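Local coordinates for pyridine nucleotide-disulfide oxidoreductase-like protein (Myceliophthora thermophila, PDB 5MQ6) that inserts one oxygen atom next to the carbonyl of ketones, bulky polycyclic ones above all, to give esters or lactones, using FAD and NADPH, at residues Gly120-Asn125 and Pro158-His163; Gln638-Asp643 and Lys647-Ser652; Pro360-Val365 and Lys425-Ser430. One frame throughout, in Å; residues are numbered along the deposited sequence.

Contact 1: residues Gly120-Asn125 and Pro158-His163. With FAD (flavin-adenine dinucleotide), chain B.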
loop_
_atom_site.group_PDB
_atom_site.type_symbol
_atom_site.label_atom_id
_atom_site.label_comp_id
_atom_site.label_asym_id
_atom_site.label_seq_id
_atom_site.Cartn_x
_atom_site.Cartn_y
_atom_site.Cartn_z
ATOM N N GLY A 120 1.603 -10.589 -5.283
ATOM C CA GLY A 120 1.629 -9.153 -5.414
ATOM C C GLY A 120 2.925 -8.544 -4.824
ATOM O O GLY A 120 4.058 -8.917 -5.218
ATOM N N THR A 121 2.745 -7.611 -3.906
ATOM C CA THR A 121 3.830 -7.092 -3.095
ATOM C C THR A 121 4.957 -8.109 -2.763
ATOM O O THR A 121 6.142 -7.774 -2.911
ATOM C CB THR A 121 3.252 -6.551 -1.770
ATOM O OG1 THR A 121 2.327 -5.476 -2.032
ATOM C CG2 THR A 121 4.360 -6.030 -0.854
ATOM N N TRP A 122 4.544 -9.287 -2.288
ATOM C CA TRP A 122 5.455 -10.357 -1.838
ATOM C C TRP A 122 6.085 -11.184 -2.992
ATOM O O TRP A 122 6.992 -11.995 -2.743
ATOM C CB TRP A 122 4.763 -11.266 -0.770
ATOM C CG TRP A 122 4.168 -10.376 0.294
ATOM C CD1 TRP A 122 2.879 -10.163 0.538
ATOM C CD2 TRP A 122 4.889 -9.458 1.127
ATOM N NE1 TRP A 122 2.714 -9.165 1.500
ATOM C CE2 TRP A 122 3.938 -8.724 1.876
ATOM C CE3 TRP A 122 6.240 -9.170 1.297
ATOM C CZ2 TRP A 122 4.289 -7.744 2.785
ATOM C CZ3 TRP A 122 6.595 -8.211 2.239
ATOM C CH2 TRP A 122 5.615 -7.495 2.963
ATOM N N TRP A 123 5.534 -11.021 -4.200
ATOM C CA TRP A 123 6.143 -11.537 -5.428
ATOM C C TRP A 123 7.263 -10.562 -5.833
ATOM O O TRP A 123 8.354 -10.967 -6.082
ATOM C CB TRP A 123 5.137 -11.649 -6.619
ATOM C CG TRP A 123 5.844 -11.992 -7.841
ATOM C CD1 TRP A 123 6.414 -11.114 -8.732
ATOM C CD2 TRP A 123 6.194 -13.317 -8.303
ATOM N NE1 TRP A 123 7.104 -11.828 -9.696
ATOM C CE2 TRP A 123 7.015 -13.163 -9.444
ATOM C CE3 TRP A 123 5.953 -14.585 -7.833
ATOM C CZ2 TRP A 123 7.488 -14.256 -10.210
ATOM C CZ3 TRP A 123 6.424 -15.697 -8.593
ATOM C CH2 TRP A 123 7.217 -15.501 -9.751
ATOM N N TRP A 124 6.952 -9.283 -5.941
ATOM C CA TRP A 124 7.888 -8.308 -6.486
ATOM C C TRP A 124 9.077 -7.955 -5.584
ATOM O O TRP A 124 10.202 -7.929 -6.019
ATOM C CB TRP A 124 7.151 -7.066 -6.836
ATOM C CG TRP A 124 6.105 -7.146 -7.904
ATOM C CD1 TRP A 124 4.781 -7.077 -7.721
ATOM C CD2 TRP A 124 6.301 -7.122 -9.340
ATOM N NE1 TRP A 124 4.125 -7.092 -8.919
ATOM C CE2 TRP A 124 5.040 -7.101 -9.928
ATOM C CE3 TRP A 124 7.404 -7.153 -10.156
ATOM C CZ2 TRP A 124 4.854 -7.133 -11.298
ATOM C CZ3 TRP A 124 7.216 -7.153 -11.542
ATOM C CH2 TRP A 124 5.952 -7.133 -12.086
ATOM N N ASN A 125 8.800 -7.742 -4.311
ATOM C CA ASN A 125 9.766 -7.266 -3.347
ATOM C C ASN A 125 10.350 -8.453 -2.697
ATOM O O ASN A 125 9.653 -9.271 -2.026
ATOM C CB ASN A 125 9.092 -6.342 -2.317
ATOM C CG ASN A 125 8.435 -5.145 -2.973
ATOM O OD1 ASN A 125 9.096 -4.209 -3.314
ATOM N ND2 ASN A 125 7.117 -5.180 -3.158
ATOM N N PRO A 158 10.100 -14.294 2.116
ATOM C CA PRO A 158 9.920 -15.669 1.681
ATOM C C PRO A 158 8.796 -16.381 2.335
ATOM O O PRO A 158 8.078 -17.106 1.665
ATOM C CB PRO A 158 11.249 -16.318 2.059
ATOM C CG PRO A 158 12.231 -15.197 1.780
ATOM C CD PRO A 158 11.533 -13.987 2.339
ATOM N N GLU A 159 8.620 -16.198 3.635
ATOM C CA GLU A 159 7.496 -16.787 4.305
ATOM C C GLU A 159 6.151 -16.195 3.774
ATOM O O GLU A 159 5.125 -16.910 3.692
ATOM C CB GLU A 159 7.647 -16.547 5.776
ATOM C CG GLU A 159 6.527 -17.106 6.555
ATOM C CD GLU A 159 6.747 -17.080 8.045
ATOM O OE1 GLU A 159 7.483 -16.157 8.450
ATOM O OE2 GLU A 159 6.123 -17.951 8.749
ATOM N N LEU A 160 6.193 -14.919 3.416
ATOM C CA LEU A 160 5.027 -14.225 2.918
ATOM C C LEU A 160 4.617 -14.667 1.546
ATOM O O LEU A 160 3.419 -14.867 1.264
ATOM C CB LEU A 160 5.173 -12.687 2.953
ATOM C CG LEU A 160 5.156 -12.228 4.406
ATOM C CD1 LEU A 160 5.747 -10.854 4.565
ATOM C CD2 LEU A 160 3.843 -12.294 5.022
ATOM N N LEU A 161 5.611 -14.815 0.707
ATOM C CA LEU A 161 5.397 -15.332 -0.623
ATOM C C LEU A 161 4.918 -16.818 -0.607
ATOM O O LEU A 161 3.921 -17.208 -1.307
ATOM C CB LEU A 161 6.653 -15.113 -1.429
ATOM C CG LEU A 161 6.704 -15.693 -2.832
ATOM C CD1 LEU A 161 5.637 -15.003 -3.660
ATOM C CD2 LEU A 161 8.049 -15.358 -3.508
ATOM N N GLU A 162 5.562 -17.625 0.232
ATOM C CA GLU A 162 5.168 -18.999 0.336
ATOM C C GLU A 162 3.679 -19.111 0.803
ATOM O O GLU A 162 2.940 -19.986 0.361
ATOM C CB GLU A 162 6.159 -19.759 1.231
ATOM C CG GLU A 162 5.663 -21.111 1.757
ATOM C CD GLU A 162 6.623 -21.684 2.823
ATOM O OE1 GLU A 162 6.300 -21.759 4.040
ATOM O OE2 GLU A 162 7.747 -22.021 2.454
ATOM N N HIS A 163 3.238 -18.212 1.676
ATOM C CA HIS A 163 1.876 -18.255 2.146
ATOM C C HIS A 163 0.855 -17.944 1.030
ATOM O O HIS A 163 -0.217 -18.589 0.991
ATOM C CB HIS A 163 1.677 -17.354 3.305
ATOM C CG HIS A 163 0.326 -17.465 3.920
ATOM N ND1 HIS A 163 -0.130 -18.628 4.528
ATOM C CD2 HIS A 163 -0.644 -16.541 4.107
ATOM C CE1 HIS A 163 -1.320 -18.419 5.057
ATOM N NE2 HIS A 163 -1.650 -17.155 4.837
HETATM P PA FAD B . -0.692 -5.942 -4.288
HETATM O O1A FAD B . -0.030 -4.668 -4.696
HETATM O O2A FAD B . -0.037 -6.880 -3.289
HETATM O O5B FAD B . -0.981 -6.796 -5.617
HETATM C C5B FAD B . -1.569 -6.187 -6.718
HETATM C C4B FAD B . -0.962 -6.781 -7.972
HETATM O O4B FAD B . -1.746 -6.294 -9.078
HETATM C C3B FAD B . 0.488 -6.403 -8.260
HETATM O O3B FAD B . 1.207 -7.540 -8.662
HETATM C C2B FAD B . 0.384 -5.423 -9.395
HETATM O O2B FAD B . 1.520 -5.430 -10.225
HETATM C C1B FAD B . -0.859 -5.920 -10.100
HETATM N N9A FAD B . -1.457 -4.926 -10.958
HETATM C C8A FAD B . -1.808 -3.655 -10.611
HETATM N N7A FAD B . -2.286 -3.050 -11.694
HETATM C C5A FAD B . -2.243 -3.880 -12.750
HETATM C C6A FAD B . -2.653 -3.792 -14.163
HETATM N N6A FAD B . -3.158 -2.726 -14.749
HETATM N N1A FAD B . -2.495 -4.907 -14.827
HETATM C C2A FAD B . -1.954 -6.030 -14.297
HETATM N N3A FAD B . -1.551 -6.216 -13.062
HETATM C C4A FAD B . -1.669 -5.116 -12.254
HETATM N N1 FAD B . 0.941 -3.426 4.340
HETATM C C2 FAD B . 0.621 -3.855 5.605
HETATM O O2 FAD B . -0.528 -3.767 6.020
HETATM N N3 FAD B . 1.559 -4.377 6.407
HETATM C C4 FAD B . 2.828 -4.481 5.979
HETATM O O4 FAD B . 3.637 -4.972 6.754
HETATM C C4X FAD B . 3.277 -4.051 4.643
HETATM N N5 FAD B . 4.569 -4.118 4.177
HETATM C C5X FAD B . 4.825 -3.678 2.920
HETATM C C6 FAD B . 6.203 -3.722 2.387
HETATM C C7 FAD B . 6.379 -3.217 1.012
HETATM C C7M FAD B . 7.744 -3.220 0.362
HETATM C C8 FAD B . 5.253 -2.666 0.202
HETATM C C8M FAD B . 5.421 -2.146 -1.225
HETATM C C9 FAD B . 3.982 -2.630 0.738
HETATM C C9A FAD B . 3.731 -3.111 2.054
HETATM N N10 FAD B . 2.420 -3.025 2.553
HETATM C C10 FAD B . 2.176 -3.516 3.839
HETATM C "C1'" FAD B . 1.281 -2.547 1.736
HETATM C "C2'" FAD B . 0.882 -3.766 0.803
HETATM O "O2'" FAD B . 0.836 -3.313 -0.558
HETATM C "C3'" FAD B . -0.450 -4.487 1.203
HETATM O "O3'" FAD B . -0.329 -4.988 2.536
HETATM C "C4'" FAD B . -0.850 -5.744 0.393
HETATM O "O4'" FAD B . 0.275 -6.672 0.059
HETATM C "C5'" FAD B . -1.612 -5.326 -0.881
HETATM O "O5'" FAD B . -2.306 -6.514 -1.374
HETATM P P FAD B . -3.093 -6.246 -2.765
HETATM O O1P FAD B . -3.328 -7.683 -3.361
HETATM O O2P FAD B . -4.229 -5.269 -2.431
HETATM O O3P FAD B . -2.065 -5.357 -3.694
#

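Contact 2: residues Gln638-Asp643 and Lys647-Ser652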
loop_
_atom_site.group_PDB
_atom_site.type_symbol
_atom_site.label_atom_id
_atom_site.label_comp_id
_atom_site.label_asym_id
_atom_site.label_seq_id
_atom_site.Cartn_x
_atom_site.Cartn_y
_atom_site.Cartn_z
ATOM N N GLN A 638 -21.911 -4.421 7.855
ATOM C CA GLN A 638 -22.635 -5.595 8.388
ATOM C C GLN A 638 -24.105 -5.240 8.503
ATOM O O GLN A 638 -24.956 -5.963 7.989
ATOM C CB GLN A 638 -22.113 -6.039 9.777
ATOM C CG GLN A 638 -20.741 -6.670 9.709
ATOM C CD GLN A 638 -20.021 -6.803 11.039
ATOM O OE1 GLN A 638 -20.423 -6.186 12.027
ATOM N NE2 GLN A 638 -18.920 -7.614 11.062
ATOM N N GLU A 639 -24.397 -4.081 9.082
ATOM C CA GLU A 639 -25.813 -3.715 9.196
ATOM C C GLU A 639 -26.483 -3.531 7.824
ATOM O O GLU A 639 -27.639 -3.898 7.621
ATOM C CB GLU A 639 -25.996 -2.484 10.064
ATOM C CG GLU A 639 -25.545 -2.783 11.502
ATOM C CD GLU A 639 -25.440 -1.531 12.365
ATOM O OE1 GLU A 639 -25.526 -0.382 11.865
ATOM O OE2 GLU A 639 -25.287 -1.688 13.581
ATOM N N TYR A 640 -25.733 -2.972 6.894
ATOM C CA TYR A 640 -26.243 -2.742 5.564
ATOM C C TYR A 640 -26.645 -4.061 4.807
ATOM O O TYR A 640 -27.651 -4.115 4.051
ATOM C CB TYR A 640 -25.254 -1.899 4.786
ATOM C CG TYR A 640 -25.588 -1.792 3.303
ATOM C CD1 TYR A 640 -25.172 -2.756 2.405
ATOM C CD2 TYR A 640 -26.319 -0.755 2.834
ATOM C CE1 TYR A 640 -25.480 -2.687 1.060
ATOM C CE2 TYR A 640 -26.635 -0.611 1.491
ATOM C CZ TYR A 640 -26.212 -1.603 0.600
ATOM O OH TYR A 640 -26.558 -1.496 -0.690
ATOM N N ARG A 641 -25.868 -5.109 5.042
ATOM C CA ARG A 641 -26.047 -6.344 4.334
ATOM C C ARG A 641 -27.123 -7.195 4.984
ATOM O O ARG A 641 -27.625 -8.114 4.375
ATOM C CB ARG A 641 -24.743 -7.116 4.337
ATOM C CG ARG A 641 -23.623 -6.504 3.488
ATOM C CD ARG A 641 -22.559 -7.541 3.185
ATOM N NE ARG A 641 -21.936 -8.120 4.376
ATOM C CZ ARG A 641 -20.906 -7.595 5.065
ATOM N NH1 ARG A 641 -20.413 -8.235 6.091
ATOM N NH2 ARG A 641 -20.302 -6.497 4.712
ATOM N N ALA A 642 -27.416 -6.915 6.220
ATOM C CA ALA A 642 -28.199 -7.831 7.009
ATOM C C ALA A 642 -29.543 -8.233 6.381
ATOM O O ALA A 642 -29.910 -9.412 6.478
ATOM C CB ALA A 642 -28.440 -7.274 8.402
ATOM N N ASP A 643 -30.268 -7.350 5.682
ATOM C CA ASP A 643 -31.561 -7.824 5.265
ATOM C C ASP A 643 -31.710 -8.193 3.784
ATOM O O ASP A 643 -32.843 -8.434 3.341
ATOM C CB ASP A 643 -32.608 -6.840 5.710
ATOM C CG ASP A 643 -32.583 -5.603 4.942
ATOM O OD1 ASP A 643 -31.770 -5.337 4.025
ATOM O OD2 ASP A 643 -33.402 -4.835 5.348
ATOM N N LYS A 647 -29.754 -1.734 -0.427
ATOM C CA LYS A 647 -30.381 -0.439 -0.610
ATOM C C LYS A 647 -29.488 0.426 -1.450
ATOM O O LYS A 647 -28.298 0.462 -1.188
ATOM C CB LYS A 647 -30.618 0.231 0.757
ATOM C CG LYS A 647 -31.256 1.608 0.555
ATOM C CD LYS A 647 -31.688 2.309 1.873
ATOM C CE LYS A 647 -32.268 3.700 1.617
ATOM N NZ LYS A 647 -32.038 4.616 2.789
ATOM N N GLY A 648 -30.056 1.143 -2.419
ATOM C CA GLY A 648 -29.221 1.884 -3.332
ATOM C C GLY A 648 -28.622 1.128 -4.547
ATOM O O GLY A 648 -28.037 1.753 -5.431
ATOM N N PHE A 649 -28.794 -0.197 -4.649
ATOM C CA PHE A 649 -28.407 -0.896 -5.888
ATOM C C PHE A 649 -29.607 -1.176 -6.789
ATOM O O PHE A 649 -30.669 -1.577 -6.350
ATOM C CB PHE A 649 -27.733 -2.227 -5.601
ATOM C CG PHE A 649 -26.324 -2.130 -5.129
ATOM C CD1 PHE A 649 -25.268 -2.050 -6.036
ATOM C CD2 PHE A 649 -26.043 -2.140 -3.800
ATOM C CE1 PHE A 649 -23.939 -1.968 -5.575
ATOM C CE2 PHE A 649 -24.709 -2.045 -3.313
ATOM C CZ PHE A 649 -23.650 -1.970 -4.236
ATOM N N ASP A 650 -29.417 -0.969 -8.074
ATOM C CA ASP A 650 -30.302 -1.470 -9.090
ATOM C C ASP A 650 -29.862 -2.927 -9.343
ATOM O O ASP A 650 -28.711 -3.183 -9.723
ATOM C CB ASP A 650 -30.146 -0.577 -10.314
ATOM C CG ASP A 650 -31.131 -0.927 -11.464
ATOM O OD1 ASP A 650 -31.415 -2.159 -11.776
ATOM O OD2 ASP A 650 -31.588 0.071 -12.079
ATOM N N ILE A 651 -30.757 -3.870 -9.112
ATOM C CA ILE A 651 -30.501 -5.323 -9.300
ATOM C C ILE A 651 -31.444 -5.760 -10.411
ATOM O O ILE A 651 -32.610 -5.376 -10.436
ATOM C CB ILE A 651 -30.926 -6.101 -8.029
ATOM C CG1 ILE A 651 -30.165 -5.670 -6.796
ATOM C CG2 ILE A 651 -30.779 -7.563 -8.160
ATOM C CD1 ILE A 651 -28.672 -5.841 -6.861
ATOM N N SER A 652 -30.968 -6.603 -11.273
ATOM C CA SER A 652 -31.770 -7.137 -12.386
ATOM C C SER A 652 -31.038 -8.333 -12.919
ATOM O O SER A 652 -29.935 -8.661 -12.443
ATOM C CB SER A 652 -31.985 -6.117 -13.477
ATOM O OG SER A 652 -30.728 -5.814 -14.077
HETATM O O HOH W 1 -29.468 -2.477 2.465
#

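Contact 3: residues Pro360-Val365 and Lys425-Ser430. With NDP (NADPH dihydro-nicotinamide-adenine-dinucleotide phosphate), chain C.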
loop_
_atom_site.group_PDB
_atom_site.type_symbol
_atom_site.label_atom_id
_atom_site.label_comp_id
_atom_site.label_asym_id
_atom_site.label_seq_id
_atom_site.Cartn_x
_atom_site.Cartn_y
_atom_site.Cartn_z
ATOM N N PRO A 360 -1.205 6.493 19.566
ATOM C CA PRO A 360 -2.627 6.800 19.459
ATOM C C PRO A 360 -2.943 8.034 18.602
ATOM O O PRO A 360 -4.033 8.133 18.085
ATOM C CB PRO A 360 -3.033 7.017 20.945
ATOM C CG PRO A 360 -1.767 7.615 21.544
ATOM C CD PRO A 360 -0.688 6.749 20.926
ATOM N N ALA A 361 -1.961 8.897 18.350
ATOM C CA ALA A 361 -2.158 9.994 17.391
ATOM C C ALA A 361 -2.112 9.543 15.964
ATOM O O ALA A 361 -2.412 10.358 15.052
ATOM C CB ALA A 361 -1.132 11.121 17.567
ATOM N N PHE A 362 -1.738 8.273 15.720
ATOM C CA PHE A 362 -1.981 7.768 14.318
ATOM C C PHE A 362 -3.439 7.898 13.838
ATOM O O PHE A 362 -3.726 8.002 12.620
ATOM C CB PHE A 362 -1.448 6.354 14.108
ATOM C CG PHE A 362 -1.094 6.029 12.680
ATOM C CD1 PHE A 362 0.027 6.603 12.074
ATOM C CD2 PHE A 362 -1.861 5.097 11.947
ATOM C CE1 PHE A 362 0.359 6.295 10.732
ATOM C CE2 PHE A 362 -1.558 4.814 10.633
ATOM C CZ PHE A 362 -0.428 5.393 10.028
ATOM N N SER A 363 -4.344 7.932 14.776
ATOM C CA SER A 363 -5.774 8.143 14.510
ATOM C C SER A 363 -6.045 9.466 13.751
ATOM O O SER A 363 -7.094 9.632 13.087
ATOM C CB SER A 363 -6.473 8.198 15.884
ATOM O OG SER A 363 -5.966 9.321 16.628
ATOM N N ALA A 364 -5.095 10.395 13.813
ATOM C CA ALA A 364 -5.182 11.624 13.036
ATOM C C ALA A 364 -5.451 11.305 11.587
ATOM O O ALA A 364 -6.092 12.031 10.912
ATOM C CB ALA A 364 -3.862 12.449 13.141
ATOM N N VAL A 365 -4.850 10.253 11.083
ATOM C CA VAL A 365 -4.994 9.945 9.672
ATOM C C VAL A 365 -5.905 8.791 9.396
ATOM O O VAL A 365 -6.263 8.633 8.258
ATOM C CB VAL A 365 -3.712 9.723 8.886
ATOM C CG1 VAL A 365 -3.032 11.080 8.636
ATOM C CG2 VAL A 365 -2.806 8.692 9.562
ATOM N N LYS A 425 3.846 10.300 8.063
ATOM C CA LYS A 425 4.528 9.285 7.305
ATOM C C LYS A 425 4.236 7.970 7.929
ATOM O O LYS A 425 3.866 7.891 9.117
ATOM C CB LYS A 425 6.059 9.413 7.379
ATOM C CG LYS A 425 6.641 10.738 6.987
ATOM C CD LYS A 425 6.559 11.040 5.489
ATOM C CE LYS A 425 7.703 11.945 4.993
ATOM N NZ LYS A 425 7.812 11.890 3.504
ATOM N N ARG A 426 4.519 6.918 7.182
ATOM C CA ARG A 426 4.356 5.578 7.760
ATOM C C ARG A 426 5.409 5.375 8.881
ATOM O O ARG A 426 6.580 5.706 8.732
ATOM C CB ARG A 426 4.342 4.404 6.763
ATOM C CG ARG A 426 3.544 3.234 7.394
ATOM C CD ARG A 426 3.307 2.101 6.465
ATOM N NE ARG A 426 3.049 0.791 7.059
ATOM C CZ ARG A 426 1.825 0.236 7.189
ATOM N NH1 ARG A 426 0.696 0.896 6.906
ATOM N NH2 ARG A 426 1.687 -0.991 7.646
ATOM N N PRO A 427 4.969 4.951 10.053
ATOM C CA PRO A 427 6.007 4.673 11.059
ATOM C C PRO A 427 6.809 3.424 10.638
ATOM O O PRO A 427 6.276 2.573 9.898
ATOM C CB PRO A 427 5.199 4.396 12.342
ATOM C CG PRO A 427 3.769 4.289 11.926
ATOM C CD PRO A 427 3.623 5.011 10.634
ATOM N N THR A 428 8.043 3.337 11.117
ATOM C CA THR A 428 9.016 2.269 10.746
ATOM C C THR A 428 9.539 1.760 12.007
ATOM O O THR A 428 9.503 2.462 13.036
ATOM C CB THR A 428 10.175 2.805 9.906
ATOM O OG1 THR A 428 10.952 3.736 10.695
ATOM C CG2 THR A 428 9.605 3.523 8.716
ATOM N N PHE A 429 9.938 0.491 11.997
ATOM C CA PHE A 429 10.298 -0.184 13.233
ATOM C C PHE A 429 11.571 -0.945 12.942
ATOM O O PHE A 429 11.630 -1.653 11.953
ATOM C CB PHE A 429 9.209 -1.121 13.675
ATOM C CG PHE A 429 7.842 -0.475 13.793
ATOM C CD1 PHE A 429 7.009 -0.339 12.639
ATOM C CD2 PHE A 429 7.356 -0.035 15.016
ATOM C CE1 PHE A 429 5.783 0.268 12.699
ATOM C CE2 PHE A 429 6.082 0.596 15.064
ATOM C CZ PHE A 429 5.311 0.732 13.897
ATOM N N SER A 430 12.610 -0.765 13.769
ATOM C CA SER A 430 13.850 -1.443 13.590
ATOM C C SER A 430 14.697 -1.371 14.862
ATOM O O SER A 430 14.834 -0.271 15.508
ATOM C CB SER A 430 14.645 -0.801 12.458
ATOM O OG SER A 430 15.855 -1.557 12.309
HETATM P PA NDP C . 8.946 5.654 0.484
HETATM O O1A NDP C . 8.167 6.437 -0.629
HETATM O O2A NDP C . 8.396 5.438 1.872
HETATM O O5B NDP C . 10.423 6.284 0.534
HETATM C C5B NDP C . 11.075 6.823 -0.597
HETATM C C4B NDP C . 12.273 7.539 -0.008
HETATM O O4B NDP C . 13.036 8.178 -1.066
HETATM C C3B NDP C . 11.846 8.617 0.994
HETATM O O3B NDP C . 12.628 8.478 2.195
HETATM C C2B NDP C . 12.108 9.870 0.188
HETATM O O2B NDP C . 12.321 11.067 0.991
HETATM C C1B NDP C . 13.309 9.479 -0.644
HETATM N N9A NDP C . 13.478 10.393 -1.775
HETATM C C8A NDP C . 12.556 10.752 -2.727
HETATM N N7A NDP C . 13.076 11.648 -3.588
HETATM C C5A NDP C . 14.343 11.842 -3.142
HETATM C C6A NDP C . 15.446 12.693 -3.569
HETATM N N6A NDP C . 15.255 13.469 -4.628
HETATM N N1A NDP C . 16.596 12.632 -2.866
HETATM C C2A NDP C . 16.780 11.834 -1.766
HETATM N N3A NDP C . 15.819 11.030 -1.283
HETATM C C4A NDP C . 14.611 11.025 -1.949
HETATM O O3 NDP C . 9.278 4.180 -0.026
HETATM P PN NDP C . 9.639 2.798 0.788
HETATM O O1N NDP C . 9.904 1.744 -0.334
HETATM O O2N NDP C . 10.749 3.015 1.791
HETATM O O5D NDP C . 8.290 2.423 1.602
HETATM C C5D NDP C . 7.028 2.375 0.854
HETATM C C4D NDP C . 5.938 1.682 1.653
HETATM O O4D NDP C . 6.209 0.267 1.766
HETATM C C3D NDP C . 6.005 2.121 3.118
HETATM O O3D NDP C . 5.643 3.525 3.408
HETATM C C2D NDP C . 5.279 0.960 3.829
HETATM O O2D NDP C . 3.827 1.060 3.662
HETATM C C1D NDP C . 5.929 -0.234 3.133
HETATM P P2B NDP C . 11.049 11.996 1.374
HETATM O O1X NDP C . 10.268 12.144 0.061
HETATM O O2X NDP C . 11.566 13.360 1.777
HETATM O O3X NDP C . 10.356 11.330 2.572
#

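Contact 1: residues Gly120-Asn125 and Pro158-His163
Trp122 with Leu160 and Leu161 forms a buried, apolar helix-to-helix contact: the short helix 121-124, which lies against the FAD, is backed by helix 157-170. Leu160 sets its CD1 methyl over the six-membered ring of Trp122, 3.5 Å from the centroid and only 6° off the ring normal, a clean CH-pi contact. The opposite face of the indole is covered by Thr121 CG2, so the ring is held flat between a leucine methyl and a threonine methyl. With chi1 at -50°, CG of Trp122 sits beside its own backbone N, and the far rim of the indole reaches the flavin: Trp122 CH2 lies 3.7 Å from FAD N5. Its NE1 bonds to Tyr139, which also holds FAD.

Leu161 works on the backbone instead, closing round the Trp122 carbonyl with CB and CD1 each 3.4 Å from Trp122 O. Leu161 CD1 continues to Trp123, 3.9 Å from Trp123 CA. No hydrogen bond crosses between the helices; the polar work is done on the cofactor side. Thr121 N gives FAD O2A a nearly straight bond of 2.9 Å (168°), and Thr121 OG1 shares a hydrogen bond with FAD O2' at 3.0 Å. Trp124 NE1 holds the adenosine ribose through FAD O3B, 3.0 Å away. Gly120 leaves room for the phosphate, since a CB there would run into O2A.

Helix 121-124 is thus wedged between FAD and helix 157-170, whose His163 in turn packs on helix 143-146.

Contact 2: residues Gln638-Asp643 and Lys647-Ser652
Tyr640 reaches across from the last turn of its helix and donates its hydroxyl proton to the backbone of Lys647, with Tyr640 OH 2.7 Å from Lys647 O. The carbonyl lies near the plane of the phenol ring, at its edge, while seen from the carbonyl the donor is tilted 34° out of plane. Phe649 adds its own ring edge: Phe649 CD2 comes within 3.2 Å of Tyr640 OH, close to the plane of the Phe649 ring. The Lys647 side chain contributes just its root, CB standing 4.1 Å from Tyr640 CE2, before the extended chain leads off.

A water makes a second link. It donates to Tyr640 O at 2.9 Å and accepts from Lys647 N at 3.0 Å, lying over one face of the phenol near the rim. With chi1 at 170°, CG of Tyr640 lies beside the carbonyl carbon, which lets the ring and the Tyr640 carbonyl both address Lys647. Gly648 follows with a positive phi at which a CB would jam against Lys647 O, the acceptor itself. His517 meets the Tyr640 ring edge-to-face.

Helix 630-641 is joined in this way to strand 649-653, which pairs antiparallel with strand 567-571, while Tyr640 and Phe649 both pack on helix 541-562.

Contact 3: residues Pro360-Val365 and Lys425-Ser430
Lys425 NZ is gripped twice: it donates to NADPH O3X at 2.8 Å, on the 2'-phosphate that sets NADPH apart from NADH, and it also bonds to the carbonyl of Pro598. A bend at chi2 (-71°) turns the chain toward that phosphate. The backbone of the same residue faces Phe362, whose CE1 lies 4.2 Å from Lys425 O, the carbonyl being close to the ring plane at its edge.

The tighter touch is on Pro427. Phe362 CE1 comes to 3.5 Å from Pro427 CD, one ring corner against a single methylene. Val365 CG2 sits over the centre of the Phe362 ring, 4.0 Å above its plane. On the same segment, Ser363 OG ties back to Pro360 O at 2.7 Å, in the carbonyl plane, pinning the 3-10 turn that carries Phe362.

Arg426, between Lys425 and Pro427, points away from Phe362. Its extended chain passes the nicotinamide-side ribose of NADPH, with Arg426 CD 3.0 Å from NADPH O2D, and its guanidinium forms a salt bridge with Asp133 and bonds to Ala539 O; it touches FAD as well. With an alanine here, Asp133 would probably lose its charged mate and the ribose the chain lying beside it.

Around the contact, helix 378-406 packs on segment 360-365, while strand 428-429 runs parallel to strand 305-306 and Thr428 rests on helix 279-289.

In the fold
Contact 1 lies against FAD, while contact 3 holds NADPH and also touches FAD. Their centres are 24 Å apart and their nearest atoms about 9 Å, with the cofactors bridging the interval: the Trp122 side chain is about 7 Å from NADPH, and that of Phe362 about 10 Å from FAD. Asp133 links contact 3 to the cofactor of contact 1: its backbone N bonds FAD and its carboxylate bonds Arg426. Contact 2 stands apart near the surface, its centre 35 Å from those of both others and its nearest atoms about 21 Å from contact 1 and about 20 Å from contact 3. It touches neither cofactor and joins secondary structure near the C-terminus.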